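Local coordinates for uncharacterized protein Rv2866 (Mycobacterium tuberculosis, PDB 3G5O) that cleaves RNA as the toxic component of a type II toxin-antitoxin system and is neutralised by its cognate antitoxin, at residues 40-45 / 72-77. Numbering follows the deposited sequence.
Sequences AVVEFA and RGTYRL
Helix 35-51 packs on the central sheet of this RelE-family toxin through Val41 and Phe44, which meet Tyr75 and Arg72 at a beta-hairpin turn. The axes of helix segment 40-45 and strand 75-77 approach to 10.2 Å, a separation spanned mainly by side chains. Val41 CG2 stands over one face of the Tyr75 ring, 3.7 Å from its centroid and 13° off the normal, which meets the criteria for a CH-pi contact. The opposite face of that ring lies against the carbonyl oxygen of Arg72, near the rim. Tyr75 carries its CG between its own N and carbonyl carbon (chi1 67°), and the ring reaches the helix with its OH 3.4 Å from Phe44 CB. Phe44 CD2 touches the edge of the same ring, 4.0 Å from Tyr75 CE1. Phe44 in turn offers a face to Arg72, whose CG sits 3.9 Å from the centroid of the Phe44 ring in a second CH-pi contact. A bend at chi2 folds the arginine back, bringing its CZ to 3.5 Å from Phe44 CE1, with the guanidinium and ring planes inclined by 51°. A salt bridge from Arg72 NH1 to Asp48, one turn further along the helix, fixes the end of this chain. Deeper in, Leu77 CD1 lies 4.0 Å from Phe44 CD2, at the edge of the ring, and Leu77 CD2 touches Ala45 CB. Two backbone hydrogen bonds between Arg72 and Tyr75 close a type II' turn, the tight two-residue connection of a beta-hairpin, here packed against a helix in the alpha+beta fold of RelE/ParE-family toxins.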
# COMPACT_ATOMS: atom_id res chain seq x y z
N ALA C 40 -18.43 -1.78 21.74
CA ALA C 40 -17.98 -3.00 21.05
C ALA C 40 -16.43 -3.03 20.89
O ALA C 40 -15.79 -4.07 21.06
CB ALA C 40 -18.66 -3.17 19.69
N VAL C 41 -15.87 -1.89 20.48
CA VAL C 41 -14.43 -1.76 20.36
C VAL C 41 -13.73 -2.05 21.69
O VAL C 41 -12.73 -2.77 21.72
CB VAL C 41 -13.99 -0.36 19.84
CG1 VAL C 41 -12.46 -0.19 19.97
CG2 VAL C 41 -14.41 -0.21 18.39
N VAL C 42 -14.20 -1.43 22.77
CA VAL C 42 -13.64 -1.67 24.10
C VAL C 42 -13.70 -3.15 24.52
O VAL C 42 -12.72 -3.70 25.07
CB VAL C 42 -14.30 -0.74 25.18
CG1 VAL C 42 -14.02 -1.23 26.66
CG2 VAL C 42 -13.90 0.67 24.95
N GLU C 43 -14.83 -3.80 24.26
CA GLU C 43 -14.96 -5.21 24.63
C GLU C 43 -14.11 -6.10 23.74
O GLU C 43 -13.56 -7.12 24.19
CB GLU C 43 -16.43 -5.67 24.62
CG GLU C 43 -17.28 -4.95 25.68
CD GLU C 43 -16.99 -5.42 27.12
OE1 GLU C 43 -16.31 -6.46 27.28
OE2 GLU C 43 -17.47 -4.78 28.09
N PHE C 44 -13.94 -5.69 22.49
CA PHE C 44 -13.04 -6.45 21.61
C PHE C 44 -11.58 -6.26 22.09
O PHE C 44 -10.86 -7.22 22.26
CB PHE C 44 -13.17 -5.97 20.14
CG PHE C 44 -12.15 -6.55 19.23
CD1 PHE C 44 -12.06 -7.92 19.07
CD2 PHE C 44 -11.29 -5.73 18.51
CE1 PHE C 44 -11.10 -8.49 18.23
CE2 PHE C 44 -10.32 -6.27 17.68
CZ PHE C 44 -10.25 -7.66 17.53
N ALA C 45 -11.17 -5.01 22.35
CA ALA C 45 -9.78 -4.71 22.72
C ALA C 45 -9.41 -5.48 23.98
O ALA C 45 -8.34 -6.09 24.05
CB ALA C 45 -9.58 -3.21 22.95
N ARG C 72 -13.27 -6.10 12.96
CA ARG C 72 -14.56 -6.74 13.29
C ARG C 72 -15.69 -5.91 12.68
O ARG C 72 -15.90 -4.76 13.06
CB ARG C 72 -14.77 -6.89 14.81
CG ARG C 72 -13.81 -7.84 15.52
CD ARG C 72 -14.18 -9.28 15.16
NE ARG C 72 -13.18 -10.27 15.60
CZ ARG C 72 -13.22 -10.88 16.79
NH1 ARG C 72 -14.19 -10.58 17.66
NH2 ARG C 72 -12.28 -11.77 17.10
N GLY C 73 -16.41 -6.49 11.71
CA GLY C 73 -17.45 -5.76 10.99
C GLY C 73 -16.86 -4.51 10.35
O GLY C 73 -15.98 -4.61 9.47
N THR C 74 -17.33 -3.34 10.75
CA THR C 74 -16.94 -2.12 10.07
C THR C 74 -15.88 -1.35 10.83
O THR C 74 -15.47 -0.27 10.38
CB THR C 74 -18.15 -1.20 9.85
OG1 THR C 74 -18.87 -1.11 11.08
CG2 THR C 74 -19.09 -1.83 8.75
N TYR C 75 -15.44 -1.86 11.98
CA TYR C 75 -14.30 -1.20 12.66
C TYR C 75 -12.97 -1.95 12.58
O TYR C 75 -12.93 -3.22 12.45
CB TYR C 75 -14.62 -0.75 14.09
CG TYR C 75 -14.87 -1.88 15.06
CD1 TYR C 75 -13.80 -2.56 15.63
CD2 TYR C 75 -16.17 -2.29 15.38
CE1 TYR C 75 -14.00 -3.58 16.53
CE2 TYR C 75 -16.39 -3.36 16.30
CZ TYR C 75 -15.28 -3.97 16.87
OH TYR C 75 -15.39 -5.05 17.73
N ARG C 76 -11.90 -1.17 12.66
CA ARG C 76 -10.55 -1.69 12.69
C ARG C 76 -9.70 -1.07 13.78
O ARG C 76 -9.82 0.13 14.07
CB ARG C 76 -9.84 -1.51 11.35
CG ARG C 76 -10.39 -2.40 10.23
CD ARG C 76 -9.80 -1.89 8.90
NE ARG C 76 -9.91 -2.85 7.81
CZ ARG C 76 -10.96 -2.95 6.98
NH1 ARG C 76 -12.00 -2.13 7.12
NH2 ARG C 76 -10.95 -3.86 6.00
N LEU C 77 -8.83 -1.87 14.36
CA LEU C 77 -7.85 -1.36 15.30
C LEU C 77 -6.50 -1.57 14.67
O LEU C 77 -6.25 -2.64 14.09
CB LEU C 77 -7.89 -2.15 16.61
CG LEU C 77 -9.01 -1.73 17.55
CD1 LEU C 77 -10.35 -2.19 16.95
CD2 LEU C 77 -8.89 -2.37 18.92